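Local coordinates for tetracycline repressor protein class G (Acinetobacter baumannii, PDB 6RX9) that represses the tetracycline resistance gene by binding its operator DNA, and loses affinity for that DNA when tetracycline binds, at residues 86-90 against 141-145; 4-10 against 40-45; 123-129 against 199-205. All blocks are in the same frame, centred on the assembly; numbering follows the deposited sequence.

In the fold
Followed from the N terminus, the chain first closes interaction 2, where the start of helix 6-20 meets the end of the helix-turn-helix unit and ties the first helix to the DNA-binding motif. Only afterwards, inside the ligand-binding domain, does interaction 1 open, pairing helix 75-91 with helix 127-155. Interaction 3 starts between the two segments of interaction 1 and finishes at the end of the modelled chain, so these two contacts cross along the chain. Both use helix 127-155, at its first turn and further along, and both touch the second subunit. Interactions 2 and 3 sit on opposite sides of the chain's centre, about 45 Å apart between centres, with interaction 1 near that centre.

Interaction 1: residues 86-90 against 141-145; sequences FRTAL and VVGSV
In the all-helical core of the tetracycline-binding domain, Phe86, Arg87 and Leu90 of helix 75-91 pack against Val141, Val142 and Val145 of helix 127-155. The two short segments run in broadly the same direction, their axes 39° apart and 9.9 Å from each other at closest approach. Val141 CG1 lies 3.5 Å from Phe86 CD2 and also comes close to the backbone N of Arg87. The outer end of the same ring meets a different valine, with Phe86 CZ 3.8 Å from Val142 CG2. Both valine methyls meet the ring obliquely, whereas one of its faces is covered from within its own helix by Leu90 CD1, lying toward the rim.

This packing borders the ligand pocket. Phe86 lies near Asn82, which probably binds tetracycline, and Leu90 and Val142 both touch His100, a likely magnesium ligand that also meets the Phe86 ring edge-to-face. One turn beyond Val141, the two methyls of Val145 divide the work: CG1 rests 3.8 Å from CB of Leu90, while CG2 touches the aliphatic part of Arg87, 3.9 Å from its CG.

The Arg87 chain, extended from CG to NE with CG placed opposite its own backbone N (chi1 177°), crosses Val145 at a slant and carries the guanidinium beyond the apolar layer. There NE donates to a water at 2.9 Å, which lies at the edge of the guanidinium in its plane. The water is also hydrogen-bonded to Ser144 OG, 2.8 Å away, giving the helices a polar bridge beside the hydrocarbon packing. Asp185 forms a salt bridge with Arg87 NH1, and Gln148 accepts from NH2. Val142 also packs on Leu146 of the second subunit.

Interaction 2: residues 4-10 against 40-45; sequences LDKGTVI and ALYWHF
His44, Phe45 and Leu4 bury the most surface where the beginning of helix 6-20 meets the end of the helix-turn-helix motif. The imidazole of His44 is held on three sides, its CG set beside the backbone N (chi1 -65°), which turns the ring toward Leu4 and Val9. At its edge, NE2 donates to Leu4 O over 2.9 Å; the oxygen lies in the ring plane, but the bond is bent to 139° at the hydrogen and reaches the carbonyl from above its plane. Over one face, Val9 CG2 makes a CH-pi contact 4.0 Å from the centroid of the His44 ring. The opposite face is covered by CE3 of the adjacent Trp43, 3.4 Å above the His44 ring plane, over the ring centre. With partners at its edge and on both faces, the ring is limited in its rotation about chi2.

Phe45 turns its far rim to helix 6-20. Val9 CG1 meets CE2 in the ring plane, at 3.7 Å, and Ile10 CD1 comes to 3.6 Å from Phe45 CZ. The extended Lys6 side chain crosses that of Phe45 at about a right angle, its CE 3.8 Å from the same CZ.

Leu4 sends CD2 toward Ala40, 4.0 Å from its backbone O. Asp5, the N-cap, accepts from Thr8 N through OD1 at 3.0 Å and separates Leu4 from the first helical residue, Lys6.

Around these residues, Val9 and Leu41 both reach Leu30 of helix 27-34, while Ile10 and Phe45 rest on Ala54 of helix 48-59, so helix 6-20 and the end of the DNA-binding motif share a small hydrophobic core with both helices.

Interaction 3: residues 123-129 against 199-205; sequences EGFCPKR and FERLRSS
Hydrogen bonds from Cys126, Arg129 and Arg203 join the turn leading into helix 127-155 to the C-terminal end of helix 185-202. Cys126 N donates to Arg203 O over 3.3 Å at a nearly straight 163°. From the first turn of the helix, Arg129 sends NH1 to Leu202 O, 2.9 Å away and near the guanidinium plane. Its chain is extended from CG to NE, which carries the group past Arg203 O to the helix end, where backbone atoms of Ser204 and Ser205 lie over one guanidinium face. In the reverse direction, Arg203 NH1 makes a weak bond to Glu123 O, while its NE donates to Glu200 O, three residues earlier.

The first segment is itself a helix-to-helix turn. Gly124, with positive phi, is the C-prime residue of a Schellman motif ending helix 110-122, and Cys126 is the N-cap of helix 127-155, its SG accepting from Arg129 N.

Apolar contact centres on Phe125. Arg203 CG sits over the middle of its ring in a CH-pi contact, 3.8 Å from the centroid, with the guanidinium plane turned 82° from the ring. A bend at chi3 (-69°) directs that guanidinium toward the Glu123 carbonyl. At the ring's far end, Phe125 CZ lies 4.0 Å from Phe199 CB, and Trp75 of helix 75-91 meets the Phe125 ring edge-to-face. Arg129 and Leu202 also pack against Phe190 and Ser194 of the second subunit, respectively.

Interaction 1: residues 86-90 against 141-145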
loop_
_atom_site.group_PDB
_atom_site.type_symbol
_atom_site.label_atom_id
_atom_site.label_comp_id
_atom_site.label_asym_id
_atom_site.label_seq_id
_atom_site.Cartn_x
_atom_site.Cartn_y
_atom_site.Cartn_z
ATOM N N PHE A 86 11.031 -0.588 8.539
ATOM C CA PHE A 86 10.459 -0.683 7.168
ATOM C C PHE A 86 9.890 0.687 6.768
ATOM O O PHE A 86 10.165 1.150 5.648
ATOM C CB PHE A 86 9.423 -1.809 7.095
ATOM C CG PHE A 86 8.862 -2.105 5.724
ATOM C CD1 PHE A 86 9.622 -1.930 4.575
ATOM C CD2 PHE A 86 7.577 -2.606 5.584
ATOM C CE1 PHE A 86 9.097 -2.221 3.324
ATOM C CE2 PHE A 86 7.052 -2.895 4.333
ATOM C CZ PHE A 86 7.813 -2.698 3.205
ATOM N N ARG A 87 9.146 1.336 7.669
ATOM C CA ARG A 87 8.559 2.681 7.425
ATOM C C ARG A 87 9.680 3.698 7.169
ATOM O O ARG A 87 9.577 4.458 6.186
ATOM C CB ARG A 87 7.686 3.125 8.601
ATOM C CG ARG A 87 7.110 4.522 8.429
ATOM C CD ARG A 87 6.230 4.917 9.588
ATOM N NE ARG A 87 5.595 6.211 9.381
ATOM C CZ ARG A 87 5.757 7.283 10.150
ATOM N NH1 ARG A 87 6.544 7.241 11.214
ATOM N NH2 ARG A 87 5.115 8.401 9.858
ATOM N N THR A 88 10.711 3.710 8.018
ATOM C CA THR A 88 11.878 4.628 7.913
ATOM C C THR A 88 12.555 4.428 6.551
ATOM O O THR A 88 12.864 5.441 5.900
ATOM C CB THR A 88 12.859 4.420 9.073
ATOM O OG1 THR A 88 12.116 4.541 10.286
ATOM C CG2 THR A 88 13.998 5.415 9.068
ATOM N N ALA A 89 12.747 3.170 6.138
ATOM C CA ALA A 89 13.407 2.775 4.869
ATOM C C ALA A 89 12.635 3.341 3.670
ATOM O O ALA A 89 13.289 3.858 2.747
ATOM C CB ALA A 89 13.515 1.273 4.779
ATOM N N LEU A 90 11.302 3.233 3.671
ATOM C CA LEU A 90 10.447 3.720 2.552
ATOM C C LEU A 90 10.386 5.254 2.562
ATOM O O LEU A 90 10.291 5.836 1.466
ATOM C CB LEU A 90 9.047 3.101 2.650
ATOM C CG LEU A 90 8.969 1.593 2.405
ATOM C CD1 LEU A 90 7.534 1.107 2.482
ATOM C CD2 LEU A 90 9.586 1.217 1.063
ATOM N N VAL A 141 2.184 -0.974 6.587
ATOM C CA VAL A 141 3.302 0.005 6.442
ATOM C C VAL A 141 3.278 0.581 5.017
ATOM O O VAL A 141 3.354 1.809 4.877
ATOM C CB VAL A 141 4.668 -0.621 6.780
ATOM C CG1 VAL A 141 5.815 0.292 6.378
ATOM C CG2 VAL A 141 4.767 -0.981 8.254
ATOM N N VAL A 142 3.178 -0.277 4.003
ATOM C CA VAL A 142 3.171 0.148 2.571
ATOM C C VAL A 142 1.996 1.108 2.352
ATOM O O VAL A 142 2.232 2.201 1.812
ATOM C CB VAL A 142 3.126 -1.056 1.615
ATOM C CG1 VAL A 142 2.796 -0.636 0.191
ATOM C CG2 VAL A 142 4.427 -1.843 1.659
ATOM N N GLY A 143 0.783 0.719 2.762
ATOM C CA GLY A 143 -0.422 1.560 2.625
ATOM C C GLY A 143 -0.224 2.925 3.263
ATOM O O GLY A 143 -0.560 3.941 2.616
ATOM N N SER A 144 0.320 2.954 4.485
ATOM C CA SER A 144 0.539 4.184 5.292
ATOM C C SER A 144 1.529 5.118 4.587
ATOM O O SER A 144 1.233 6.323 4.470
ATOM C CB SER A 144 1.002 3.846 6.686
ATOM O OG SER A 144 1.375 5.022 7.381
ATOM N N VAL A 145 2.668 4.592 4.131
ATOM C CA VAL A 145 3.761 5.430 3.553
ATOM C C VAL A 145 3.332 5.945 2.171
ATOM O O VAL A 145 3.655 7.111 1.864
ATOM C CB VAL A 145 5.107 4.687 3.504
ATOM C CG1 VAL A 145 6.190 5.572 2.910
ATOM C CG2 VAL A 145 5.527 4.194 4.886
HETATM O O HOH W 1 3.745 6.424 7.192
#

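Interaction 2: residues 4-10 against 40-45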
loop_
_atom_site.group_PDB
_atom_site.type_symbol
_atom_site.label_atom_id
_atom_site.label_comp_id
_atom_site.label_asym_id
_atom_site.label_seq_id
_atom_site.Cartn_x
_atom_site.Cartn_y
_atom_site.Cartn_z
ATOM N N LEU A 4 33.760 1.762 -13.166
ATOM C CA LEU A 4 32.416 2.153 -12.660
ATOM C C LEU A 4 31.686 0.897 -12.173
ATOM O O LEU A 4 31.414 0.020 -13.015
ATOM C CB LEU A 4 31.642 2.841 -13.789
ATOM C CG LEU A 4 30.244 3.342 -13.429
ATOM C CD1 LEU A 4 30.324 4.564 -12.529
ATOM C CD2 LEU A 4 29.439 3.654 -14.682
ATOM N N ASP A 5 31.381 0.812 -10.874
ATOM C CA ASP A 5 30.704 -0.366 -10.266
ATOM C C ASP A 5 29.282 0.019 -9.832
ATOM O O ASP A 5 28.990 1.229 -9.707
ATOM C CB ASP A 5 31.538 -0.987 -9.140
ATOM C CG ASP A 5 31.775 -0.109 -7.923
ATOM O OD1 ASP A 5 30.987 0.833 -7.702
ATOM O OD2 ASP A 5 32.747 -0.390 -7.194
ATOM N N LYS A 6 28.436 -0.992 -9.623
ATOM C CA LYS A 6 26.982 -0.842 -9.340
ATOM C C LYS A 6 26.776 0.039 -8.101
ATOM O O LYS A 6 25.834 0.863 -8.110
ATOM C CB LYS A 6 26.347 -2.223 -9.158
ATOM C CG LYS A 6 24.829 -2.234 -9.063
ATOM C CD LYS A 6 24.247 -3.622 -9.176
ATOM C CE LYS A 6 22.737 -3.631 -9.262
ATOM N NZ LYS A 6 22.208 -5.003 -9.447
ATOM N N GLY A 7 27.614 -0.130 -7.074
ATOM C CA GLY A 7 27.552 0.656 -5.826
ATOM C C GLY A 7 27.669 2.148 -6.094
ATOM O O GLY A 7 26.866 2.915 -5.537
ATOM N N THR A 8 28.623 2.548 -6.938
ATOM C CA THR A 8 28.879 3.966 -7.307
ATOM C C THR A 8 27.689 4.506 -8.112
ATOM O O THR A 8 27.290 5.659 -7.864
ATOM C CB THR A 8 30.197 4.112 -8.077
ATOM O OG1 THR A 8 31.228 3.474 -7.321
ATOM C CG2 THR A 8 30.566 5.557 -8.329
ATOM N N VAL A 9 27.140 3.693 -9.020
ATOM C CA VAL A 9 25.990 4.054 -9.907
ATOM C C VAL A 9 24.750 4.332 -9.044
ATOM O O VAL A 9 24.103 5.379 -9.247
ATOM C CB VAL A 9 25.713 2.953 -10.950
ATOM C CG1 VAL A 9 24.440 3.222 -11.740
ATOM C CG2 VAL A 9 26.888 2.764 -11.901
ATOM N N ILE A 10 24.415 3.426 -8.124
ATOM C CA ILE A 10 23.148 3.508 -7.334
ATOM C C ILE A 10 23.253 4.638 -6.304
ATOM O O ILE A 10 22.214 5.281 -6.036
ATOM C CB ILE A 10 22.785 2.149 -6.705
ATOM C CG1 ILE A 10 22.388 1.137 -7.781
ATOM C CG2 ILE A 10 21.692 2.305 -5.652
ATOM C CD1 ILE A 10 21.131 1.500 -8.546
ATOM N N ALA A 40 28.824 2.694 -20.689
ATOM C CA ALA A 40 29.354 2.410 -19.334
ATOM C C ALA A 40 28.186 2.177 -18.369
ATOM O O ALA A 40 28.240 1.198 -17.605
ATOM C CB ALA A 40 30.252 3.534 -18.873
ATOM N N LEU A 41 27.154 3.024 -18.422
ATOM C CA LEU A 41 25.946 2.889 -17.561
ATOM C C LEU A 41 25.057 1.756 -18.088
ATOM O O LEU A 41 24.504 1.014 -17.257
ATOM C CB LEU A 41 25.181 4.214 -17.513
ATOM C CG LEU A 41 23.888 4.187 -16.698
ATOM C CD1 LEU A 41 24.146 3.727 -15.269
ATOM C CD2 LEU A 41 23.215 5.547 -16.704
ATOM N N TYR A 42 24.925 1.634 -19.415
ATOM C CA TYR A 42 24.047 0.641 -20.093
ATOM C C TYR A 42 24.414 -0.782 -19.646
ATOM O O TYR A 42 23.503 -1.630 -19.574
ATOM C CB TYR A 42 24.138 0.792 -21.613
ATOM C CG TYR A 42 23.127 -0.012 -22.390
ATOM C CD1 TYR A 42 21.822 0.430 -22.547
ATOM C CD2 TYR A 42 23.481 -1.209 -22.992
ATOM C CE1 TYR A 42 20.892 -0.303 -23.270
ATOM C CE2 TYR A 42 22.566 -1.950 -23.720
ATOM C CZ TYR A 42 21.267 -1.497 -23.862
ATOM O OH TYR A 42 20.373 -2.240 -24.581
ATOM N N TRP A 43 25.699 -1.030 -19.360
ATOM C CA TRP A 43 26.234 -2.325 -18.855
ATOM C C TRP A 43 25.545 -2.713 -17.540
ATOM O O TRP A 43 25.270 -3.917 -17.353
ATOM C CB TRP A 43 27.757 -2.251 -18.677
ATOM C CG TRP A 43 28.378 -3.556 -18.284
ATOM C CD1 TRP A 43 28.759 -4.559 -19.122
ATOM C CD2 TRP A 43 28.669 -4.019 -16.950
ATOM N NE1 TRP A 43 29.279 -5.605 -18.411
ATOM C CE2 TRP A 43 29.238 -5.305 -17.077
ATOM C CE3 TRP A 43 28.514 -3.478 -15.669
ATOM C CZ2 TRP A 43 29.647 -6.053 -15.973
ATOM C CZ3 TRP A 43 28.918 -4.219 -14.578
ATOM C CH2 TRP A 43 29.478 -5.489 -14.730
ATOM N N HIS A 44 25.299 -1.735 -16.662
ATOM C CA HIS A 44 24.635 -1.917 -15.341
ATOM C C HIS A 44 23.112 -2.006 -15.518
ATOM O O HIS A 44 22.508 -2.940 -14.958
ATOM C CB HIS A 44 25.014 -0.778 -14.383
ATOM C CG HIS A 44 26.459 -0.739 -14.022
ATOM N ND1 HIS A 44 26.993 -1.551 -13.044
ATOM C CD2 HIS A 44 27.476 0.015 -14.491
ATOM C CE1 HIS A 44 28.283 -1.307 -12.932
ATOM N NE2 HIS A 44 28.605 -0.350 -13.811
ATOM N N PHE A 45 22.512 -1.058 -16.244
ATOM C CA PHE A 45 21.039 -0.947 -16.427
ATOM C C PHE A 45 20.720 -0.555 -17.869
ATOM O O PHE A 45 21.150 0.530 -18.295
ATOM C CB PHE A 45 20.460 0.072 -15.444
ATOM C CG PHE A 45 20.854 -0.179 -14.014
ATOM C CD1 PHE A 45 20.298 -1.233 -13.304
ATOM C CD2 PHE A 45 21.797 0.618 -13.384
ATOM C CE1 PHE A 45 20.671 -1.476 -11.993
ATOM C CE2 PHE A 45 22.174 0.368 -12.074
ATOM C CZ PHE A 45 21.611 -0.678 -11.382
#

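Interaction 3: residues 123-129 against 199-205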
loop_
_atom_site.group_PDB
_atom_site.type_symbol
_atom_site.label_atom_id
_atom_site.label_comp_id
_atom_site.label_asym_id
_atom_site.label_seq_id
_atom_site.Cartn_x
_atom_site.Cartn_y
_atom_site.Cartn_z
ATOM N N GLU A 123 6.888 -18.160 20.207
ATOM C CA GLU A 123 6.193 -17.101 20.994
ATOM C C GLU A 123 4.677 -17.347 21.018
ATOM O O GLU A 123 3.956 -16.474 21.545
ATOM C CB GLU A 123 6.531 -15.720 20.425
ATOM C CG GLU A 123 7.927 -15.235 20.789
ATOM C CD GLU A 123 8.083 -14.801 22.239
ATOM O OE1 GLU A 123 8.331 -15.677 23.091
ATOM O OE2 GLU A 123 7.944 -13.590 22.517
ATOM N N GLY A 124 4.205 -18.476 20.477
ATOM C CA GLY A 124 2.816 -18.950 20.636
ATOM C C GLY A 124 1.948 -18.719 19.407
ATOM O O GLY A 124 0.722 -18.916 19.525
ATOM N N PHE A 125 2.531 -18.317 18.272
ATOM C CA PHE A 125 1.842 -18.262 16.954
ATOM C C PHE A 125 1.820 -19.667 16.342
ATOM O O PHE A 125 2.778 -20.427 16.566
ATOM C CB PHE A 125 2.541 -17.307 15.982
ATOM C CG PHE A 125 2.316 -15.838 16.232
ATOM C CD1 PHE A 125 2.997 -15.175 17.242
ATOM C CD2 PHE A 125 1.440 -15.110 15.440
ATOM C CE1 PHE A 125 2.794 -13.822 17.464
ATOM C CE2 PHE A 125 1.241 -13.756 15.662
ATOM C CZ PHE A 125 1.920 -13.114 16.671
ATOM N N CYS A 126 0.766 -20.000 15.592
ATOM C CA CYS A 126 0.742 -21.176 14.682
ATOM C C CYS A 126 1.429 -20.772 13.379
ATOM O O CYS A 126 1.360 -19.607 12.989
ATOM C CB CYS A 126 -0.678 -21.683 14.451
ATOM S SG CYS A 126 -1.407 -21.146 12.883
ATOM N N PRO A 127 2.136 -21.696 12.684
ATOM C CA PRO A 127 2.924 -21.348 11.497
ATOM C C PRO A 127 2.207 -20.471 10.456
ATOM O O PRO A 127 2.812 -19.523 9.982
ATOM C CB PRO A 127 3.241 -22.721 10.887
ATOM C CG PRO A 127 3.307 -23.642 12.083
ATOM C CD PRO A 127 2.230 -23.128 13.017
ATOM N N LYS A 128 0.961 -20.819 10.114
ATOM C CA LYS A 128 0.103 -20.062 9.161
ATOM C C LYS A 128 -0.020 -18.608 9.625
ATOM O O LYS A 128 0.263 -17.700 8.821
ATOM C CB LYS A 128 -1.314 -20.640 9.092
ATOM C CG LYS A 128 -1.532 -21.772 8.101
ATOM C CD LYS A 128 -3.009 -22.041 7.878
ATOM C CE LYS A 128 -3.322 -23.474 7.513
ATOM N NZ LYS A 128 -4.677 -23.867 7.966
ATOM N N ARG A 129 -0.453 -18.420 10.874
ATOM C CA ARG A 129 -0.831 -17.102 11.446
ATOM C C ARG A 129 0.428 -16.254 11.649
ATOM O O ARG A 129 0.315 -15.021 11.546
ATOM C CB ARG A 129 -1.657 -17.304 12.720
ATOM C CG ARG A 129 -3.057 -17.831 12.437
ATOM C CD ARG A 129 -3.802 -18.318 13.662
ATOM N NE ARG A 129 -5.101 -18.878 13.301
ATOM C CZ ARG A 129 -6.292 -18.354 13.599
ATOM N NH1 ARG A 129 -6.393 -17.233 14.295
ATOM N NH2 ARG A 129 -7.392 -18.974 13.206
ATOM N N PHE A 199 -3.074 -9.275 17.357
ATOM C CA PHE A 199 -2.342 -10.558 17.182
ATOM C C PHE A 199 -2.365 -11.353 18.492
ATOM O O PHE A 199 -2.536 -12.584 18.424
ATOM C CB PHE A 199 -0.898 -10.331 16.725
ATOM C CG PHE A 199 -0.735 -9.759 15.337
ATOM C CD1 PHE A 199 -1.673 -9.994 14.342
ATOM C CD2 PHE A 199 0.386 -9.007 15.021
ATOM C CE1 PHE A 199 -1.500 -9.472 13.070
ATOM C CE2 PHE A 199 0.557 -8.488 13.747
ATOM C CZ PHE A 199 -0.387 -8.721 12.775
ATOM N N GLU A 200 -2.222 -10.671 19.634
ATOM C CA GLU A 200 -2.141 -11.292 20.988
ATOM C C GLU A 200 -3.232 -12.360 21.151
ATOM O O GLU A 200 -2.901 -13.462 21.630
ATOM C CB GLU A 200 -2.284 -10.245 22.096
ATOM C CG GLU A 200 -1.218 -9.164 22.071
ATOM C CD GLU A 200 -0.854 -8.586 23.428
ATOM O OE1 GLU A 200 -0.434 -9.368 24.307
ATOM O OE2 GLU A 200 -0.980 -7.356 23.601
ATOM N N ARG A 201 -4.471 -12.052 20.746
ATOM C CA ARG A 201 -5.668 -12.916 20.965
ATOM C C ARG A 201 -5.807 -13.933 19.823
ATOM O O ARG A 201 -6.326 -15.031 20.092
ATOM C CB ARG A 201 -6.977 -12.117 21.082
ATOM C CG ARG A 201 -6.857 -10.599 21.007
ATOM C CD ARG A 201 -6.592 -9.959 22.359
ATOM N NE ARG A 201 -5.571 -8.919 22.328
ATOM C CZ ARG A 201 -5.126 -8.258 23.397
ATOM N NH1 ARG A 201 -5.616 -8.516 24.599
ATOM N NH2 ARG A 201 -4.185 -7.338 23.260
ATOM N N LEU A 202 -5.382 -13.589 18.601
ATOM C CA LEU A 202 -5.621 -14.410 17.380
ATOM C C LEU A 202 -4.369 -15.211 16.992
ATOM O O LEU A 202 -4.396 -15.819 15.910
ATOM C CB LEU A 202 -6.058 -13.489 16.236
ATOM C CG LEU A 202 -7.270 -12.600 16.521
ATOM C CD1 LEU A 202 -7.727 -11.892 15.253
ATOM C CD2 LEU A 202 -8.415 -13.405 17.120
ATOM N N ARG A 203 -3.343 -15.247 17.852
ATOM C CA ARG A 203 -2.035 -15.923 17.607
ATOM C C ARG A 203 -2.235 -17.355 17.094
ATOM O O ARG A 203 -1.518 -17.743 16.153
ATOM C CB ARG A 203 -1.198 -15.970 18.891
ATOM C CG ARG A 203 -0.436 -14.688 19.186
ATOM C CD ARG A 203 0.527 -14.860 20.341
ATOM N NE ARG A 203 -0.169 -15.041 21.607
ATOM C CZ ARG A 203 0.426 -15.277 22.771
ATOM N NH1 ARG A 203 1.745 -15.365 22.841
ATOM N NH2 ARG A 203 -0.300 -15.427 23.865
ATOM N N SER A 204 -3.141 -18.120 17.712
ATOM C CA SER A 204 -3.383 -19.559 17.413
ATOM C C SER A 204 -4.887 -19.836 17.290
ATOM O O SER A 204 -5.685 -19.066 17.868
ATOM C CB SER A 204 -2.753 -20.438 18.463
ATOM O OG SER A 204 -3.427 -20.306 19.706
ATOM N N SER A 205 -5.243 -20.902 16.565
ATOM C CA SER A 205 -6.635 -21.387 16.364
ATOM C C SER A 205 -7.080 -22.200 17.584
ATOM O O SER A 205 -8.094 -21.896 18.210
ATOM C CB SER A 205 -6.748 -22.196 15.096
ATOM O OG SER A 205 -8.084 -22.631 14.888
#